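Local coordinates for protein mandelate racemase/muconate lactonizing enzyme (PDB 2QDD) that is of unknown function but, as a magnesium-binding enolase-superfamily enzyme, probably abstracts a proton next to a substrate carboxylate, at residues A[124-135]-A[306-314]. Residues are numbered along the deposited sequence; the frame is centred on the assembly and turned at random.
Sequences WQLLGGEAATPV and ALHLAASTP
The hydroxyl OG of S312 lies against CB of L127 and is gripped from several sides: R281 hydrogen-bonds to it, and it sits 3.1 Å from O of H308 and 2.9 Å from O of L309, two carbonyls within reach of its single proton. CB of S312 packs 3.5 Å from the carbonyl O of W124 and 3.7 Å from N of G129, and the chains come so close here that the CA atoms of G129 and S312 are 3.9 Å apart. Four residues earlier, ND1 of H308 takes a weak, bent hydrogen bond from the backbone N of W124 (129° at the hydrogen), while NE2 bonds to the carbonyl of L353. The imidazole and indole planes are nearly parallel (13°) and meet rim to rim, CD1 of W124 coming 3.3 Å from ND1 of H308. A chi1 of 60° sets the indole between its own backbone N and carbonyl carbon, where the turn at A131 and A132 lies over one face and CB of Q125 over the other. CD2 of L127 reaches CD1 of L309 at 4.0 Å, the two leucines crossing at about a right angle. Beyond the turn, the methyl of A311 sits 3.5 Å from O of T133, and CG2 of V135 rests on A310 and A311. Helix 123-126, ended by a Schellman motif at G128, and the linker into strand 135-141 thus pack along one side of the C-terminal end of helix 300-311, joining first strand to last helix in the family's (beta/alpha)7beta barrel.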
ATOM      1  N   TRP A 124      36.709  -8.164  18.910  1.00 32.53           N
ATOM      2  CA  TRP A 124      35.586  -9.114  18.914  1.00 33.49           C
ATOM      3  C   TRP A 124      34.817  -9.181  20.233  1.00 31.00           C
ATOM      4  O   TRP A 124      33.622  -9.486  20.239  1.00 30.22           O
ATOM      5  CB  TRP A 124      36.002 -10.518  18.440  1.00 28.64           C
ATOM      6  CG  TRP A 124      37.073 -11.170  19.270  1.00 30.17           C
ATOM      7  CD1 TRP A 124      38.408 -11.224  18.982  1.00 28.10           C
ATOM      8  CD2 TRP A 124      36.905 -11.866  20.515  1.00 21.88           C
ATOM      9  NE1 TRP A 124      39.079 -11.904  19.966  1.00 30.09           N
ATOM     10  CE2 TRP A 124      38.183 -12.304  20.922  1.00 28.70           C
ATOM     11  CE3 TRP A 124      35.804 -12.154  21.329  1.00 24.04           C
ATOM     12  CZ2 TRP A 124      38.390 -13.015  22.109  1.00 26.82           C
ATOM     13  CZ3 TRP A 124      36.013 -12.851  22.514  1.00 32.05           C
ATOM     14  CH2 TRP A 124      37.297 -13.282  22.886  1.00 27.30           C
ATOM     15  N   GLN A 125      35.502  -8.894  21.339  1.00 32.40           N
ATOM     16  CA  GLN A 125      34.867  -8.837  22.655  1.00 34.03           C
ATOM     17  C   GLN A 125      34.143  -7.518  22.906  1.00 33.83           C
ATOM     18  O   GLN A 125      33.066  -7.498  23.513  1.00 38.00           O
ATOM     19  CB  GLN A 125      35.882  -9.104  23.763  1.00 29.05           C
ATOM     20  CG  GLN A 125      35.251  -9.285  25.134  1.00 29.68           C
ATOM     21  CD  GLN A 125      36.003 -10.268  26.007  1.00 36.68           C
ATOM     22  OE1 GLN A 125      35.418 -11.208  26.546  1.00 33.89           O
ATOM     23  NE2 GLN A 125      37.303 -10.055  26.154  1.00 30.36           N
ATOM     24  N   LEU A 126      34.732  -6.421  22.439  1.00 34.47           N
ATOM     25  CA  LEU A 126      34.075  -5.110  22.497  1.00 34.99           C
ATOM     26  C   LEU A 126      32.818  -5.079  21.634  1.00 32.50           C
ATOM     27  O   LEU A 126      31.861  -4.369  21.946  1.00 28.80           O
ATOM     28  CB  LEU A 126      35.032  -3.997  22.068  1.00 35.42           C
ATOM     29  CG  LEU A 126      36.079  -3.518  23.076  1.00 33.43           C
ATOM     30  CD1 LEU A 126      36.997  -2.520  22.403  1.00 27.62           C
ATOM     31  CD2 LEU A 126      35.427  -2.899  24.298  1.00 39.70           C
ATOM     32  N   LEU A 127      32.833  -5.874  20.566  1.00 28.26           N
ATOM     33  CA  LEU A 127      31.681  -6.047  19.695  1.00 30.56           C
ATOM     34  C   LEU A 127      30.695  -7.107  20.192  1.00 29.64           C
ATOM     35  O   LEU A 127      29.649  -7.320  19.587  1.00 34.20           O
ATOM     36  CB  LEU A 127      32.144  -6.334  18.262  1.00 26.90           C
ATOM     37  CG  LEU A 127      32.888  -5.154  17.628  1.00 29.15           C
ATOM     38  CD1 LEU A 127      33.776  -5.592  16.476  1.00 32.33           C
ATOM     39  CD2 LEU A 127      31.929  -4.048  17.206  1.00 30.63           C
ATOM     40  N   GLY A 128      31.036  -7.765  21.295  1.00 33.24           N
ATOM     41  CA  GLY A 128      30.066  -8.507  22.093  1.00 26.12           C
ATOM     42  C   GLY A 128      30.170 -10.014  21.975  1.00 29.43           C
ATOM     43  O   GLY A 128      29.362 -10.732  22.560  1.00 30.33           O
ATOM     44  N   GLY A 129      31.158 -10.499  21.223  1.00 29.58           N
ATOM     45  CA  GLY A 129      31.319 -11.935  20.980  1.00 34.94           C
ATOM     46  C   GLY A 129      31.867 -12.692  22.180  1.00 38.77           C
ATOM     47  O   GLY A 129      32.602 -12.123  22.989  1.00 40.66           O
ATOM     48  N   GLU A 130      31.512 -13.970  22.292  1.00 38.87           N
ATOM     49  CA  GLU A 130      31.983 -14.820  23.393  1.00 46.98           C
ATOM     50  C   GLU A 130      33.406 -15.335  23.216  1.00 43.51           C
ATOM     51  O   GLU A 130      34.090 -15.628  24.196  1.00 46.14           O
ATOM     52  CB  GLU A 130      31.038 -16.006  23.631  1.00 47.36           C
ATOM     53  CG  GLU A 130      30.811 -16.936  22.439  1.00 56.51           C
ATOM     54  CD  GLU A 130      30.340 -18.329  22.850  1.00 60.64           C
ATOM     55  OE1 GLU A 130      29.713 -19.009  22.008  1.00 68.77           O
ATOM     56  OE2 GLU A 130      30.595 -18.745  24.005  1.00 65.66           O
ATOM     57  N   ALA A 131      33.833 -15.462  21.963  1.00 40.67           N
ATOM     58  CA  ALA A 131      35.044 -16.190  21.621  1.00 39.88           C
ATOM     59  C   ALA A 131      35.625 -15.636  20.328  1.00 39.39           C
ATOM     60  O   ALA A 131      34.908 -15.030  19.532  1.00 37.13           O
ATOM     61  CB  ALA A 131      34.745 -17.680  21.475  1.00 42.32           C
ATOM     62  N   ALA A 132      36.922 -15.856  20.122  1.00 39.83           N
ATOM     63  CA  ALA A 132      37.549 -15.683  18.816  1.00 38.04           C
ATOM     64  C   ALA A 132      37.135 -16.812  17.875  1.00 40.39           C
ATOM     65  O   ALA A 132      37.915 -17.733  17.602  1.00 48.26           O
ATOM     66  CB  ALA A 132      39.068 -15.617  18.958  1.00 36.68           C
ATOM     67  N   THR A 133      35.896 -16.733  17.392  1.00 42.19           N
ATOM     68  CA  THR A 133      35.290 -17.781  16.576  1.00 41.58           C
ATOM     69  C   THR A 133      35.993 -17.841  15.221  1.00 42.15           C
ATOM     70  O   THR A 133      36.146 -16.811  14.563  1.00 42.63           O
ATOM     71  CB  THR A 133      33.770 -17.532  16.397  1.00 40.48           C
ATOM     72  OG1 THR A 133      33.136 -17.525  17.682  1.00 41.80           O
ATOM     73  CG2 THR A 133      33.124 -18.613  15.544  1.00 38.35           C
ATOM     74  N   PRO A 134      36.465 -19.041  14.829  1.00 44.53           N
ATOM     75  CA  PRO A 134      36.974 -19.269  13.477  1.00 41.90           C
ATOM     76  C   PRO A 134      35.892 -19.105  12.409  1.00 39.63           C
ATOM     77  O   PRO A 134      34.841 -19.743  12.476  1.00 38.34           O
ATOM     78  CB  PRO A 134      37.493 -20.712  13.528  1.00 45.14           C
ATOM     79  CG  PRO A 134      36.785 -21.342  14.675  1.00 46.38           C
ATOM     80  CD  PRO A 134      36.570 -20.248  15.669  1.00 44.83           C
ATOM     81  N   VAL A 135      36.159 -18.236  11.439  1.00 38.37           N
ATOM     82  CA  VAL A 135      35.166 -17.838  10.450  1.00 35.42           C
ATOM     83  C   VAL A 135      35.532 -18.486   9.117  1.00 34.01           C
ATOM     84  O   VAL A 135      36.660 -18.324   8.649  1.00 32.68           O
ATOM     85  CB  VAL A 135      35.085 -16.284  10.314  1.00 35.51           C
ATOM     86  CG1 VAL A 135      34.092 -15.872   9.225  1.00 29.42           C
ATOM     87  CG2 VAL A 135      34.686 -15.649  11.647  1.00 33.54           C
ATOM     88  N   ALA A 306      37.367  -6.402   9.947  1.00 28.38           N
ATOM     89  CA  ALA A 306      36.061  -6.926   9.574  1.00 31.03           C
ATOM     90  C   ALA A 306      35.811  -8.332  10.117  1.00 31.59           C
ATOM     91  O   ALA A 306      34.668  -8.701  10.387  1.00 36.38           O
ATOM     92  CB  ALA A 306      35.907  -6.900   8.075  1.00 25.20           C
ATOM     93  N   LEU A 307      36.883  -9.107  10.283  1.00 33.07           N
ATOM     94  CA  LEU A 307      36.791 -10.458  10.844  1.00 30.04           C
ATOM     95  C   LEU A 307      36.493 -10.476  12.339  1.00 26.46           C
ATOM     96  O   LEU A 307      35.906 -11.430  12.840  1.00 30.09           O
ATOM     97  CB  LEU A 307      38.045 -11.280  10.540  1.00 31.64           C
ATOM     98  CG  LEU A 307      37.758 -12.774  10.359  1.00 41.61           C
ATOM     99  CD1 LEU A 307      37.730 -13.157   8.893  1.00 47.09           C
ATOM    100  CD2 LEU A 307      38.759 -13.610  11.111  1.00 44.95           C
ATOM    101  N   HIS A 308      36.889  -9.419  13.040  1.00 24.46           N
ATOM    102  CA  HIS A 308      36.440  -9.168  14.409  1.00 28.40           C
ATOM    103  C   HIS A 308      34.917  -9.004  14.503  1.00 30.72           C
ATOM    104  O   HIS A 308      34.294  -9.496  15.450  1.00 28.60           O
ATOM    105  CB  HIS A 308      37.126  -7.919  14.981  1.00 26.94           C
ATOM    106  CG  HIS A 308      38.497  -8.169  15.531  1.00 33.53           C
ATOM    107  ND1 HIS A 308      38.720  -8.885  16.686  1.00 35.78           N
ATOM    108  CD2 HIS A 308      39.717  -7.768  15.099  1.00 31.44           C
ATOM    109  CE1 HIS A 308      40.017  -8.928  16.934  1.00 36.72           C
ATOM    110  NE2 HIS A 308      40.644  -8.257  15.986  1.00 29.37           N
ATOM    111  N   LEU A 309      34.332  -8.302  13.526  1.00 31.03           N
ATOM    112  CA  LEU A 309      32.877  -8.161  13.426  1.00 24.70           C
ATOM    113  C   LEU A 309      32.208  -9.473  13.021  1.00 21.65           C
ATOM    114  O   LEU A 309      31.198  -9.857  13.604  1.00 23.14           O
ATOM    115  CB  LEU A 309      32.493  -7.031  12.460  1.00 23.24           C
ATOM    116  CG  LEU A 309      31.046  -6.518  12.539  1.00 27.55           C
ATOM    117  CD1 LEU A 309      30.745  -5.847  13.866  1.00 18.14           C
ATOM    118  CD2 LEU A 309      30.751  -5.568  11.400  1.00 29.29           C
ATOM    119  N   ALA A 310      32.783 -10.147  12.026  1.00 21.47           N
ATOM    120  CA  ALA A 310      32.335 -11.478  11.603  1.00 26.11           C
ATOM    121  C   ALA A 310      32.274 -12.516  12.739  1.00 31.41           C
ATOM    122  O   ALA A 310      31.285 -13.239  12.864  1.00 37.17           O
ATOM    123  CB  ALA A 310      33.199 -11.987  10.454  1.00 18.67           C
ATOM    124  N   ALA A 311      33.314 -12.562  13.571  1.00 32.57           N
ATOM    125  CA  ALA A 311      33.419 -13.552  14.653  1.00 30.24           C
ATOM    126  C   ALA A 311      32.449 -13.288  15.795  1.00 31.83           C
ATOM    127  O   ALA A 311      31.951 -14.224  16.417  1.00 35.62           O
ATOM    128  CB  ALA A 311      34.840 -13.615  15.179  1.00 32.67           C
ATOM    129  N   SER A 312      32.179 -12.012  16.058  1.00 32.02           N
ATOM    130  CA  SER A 312      31.251 -11.602  17.115  1.00 25.21           C
ATOM    131  C   SER A 312      29.776 -11.712  16.698  1.00 27.15           C
ATOM    132  O   SER A 312      28.878 -11.479  17.509  1.00 28.43           O
ATOM    133  CB  SER A 312      31.567 -10.170  17.546  1.00 22.01           C
ATOM    134  OG  SER A 312      31.416  -9.278  16.455  1.00 27.73           O
ATOM    135  N   THR A 313      29.537 -12.056  15.434  1.00 26.24           N
ATOM    136  CA  THR A 313      28.190 -12.197  14.877  1.00 24.94           C
ATOM    137  C   THR A 313      27.687 -13.615  15.156  1.00 24.82           C
ATOM    138  O   THR A 313      28.410 -14.576  14.892  1.00 27.68           O
ATOM    139  CB  THR A 313      28.230 -11.927  13.352  1.00 25.25           C
ATOM    140  OG1 THR A 313      28.627 -10.569  13.125  1.00 23.61           O
ATOM    141  CG2 THR A 313      26.896 -12.201  12.667  1.00 21.13           C
ATOM    142  N   PRO A 314      26.454 -13.746  15.703  1.00 30.01           N
ATOM    143  CA  PRO A 314      25.809 -15.049  15.966  1.00 29.86           C
ATOM    144  C   PRO A 314      25.883 -16.028  14.793  1.00 32.01           C
ATOM    145  O   PRO A 314      25.744 -15.620  13.635  1.00 33.08           O
ATOM    146  CB  PRO A 314      24.350 -14.673  16.237  1.00 28.44           C
ATOM    147  CG  PRO A 314      24.405 -13.276  16.747  1.00 26.76           C
ATOM    148  CD  PRO A 314      25.603 -12.615  16.131  1.00 24.42           C
TER
HETATM  149  O   HOH W   1      27.776  -9.989  19.154  1.00 35.41           O
HETATM  150  O   HOH W   2      31.202 -15.062  18.934  1.00 51.56           O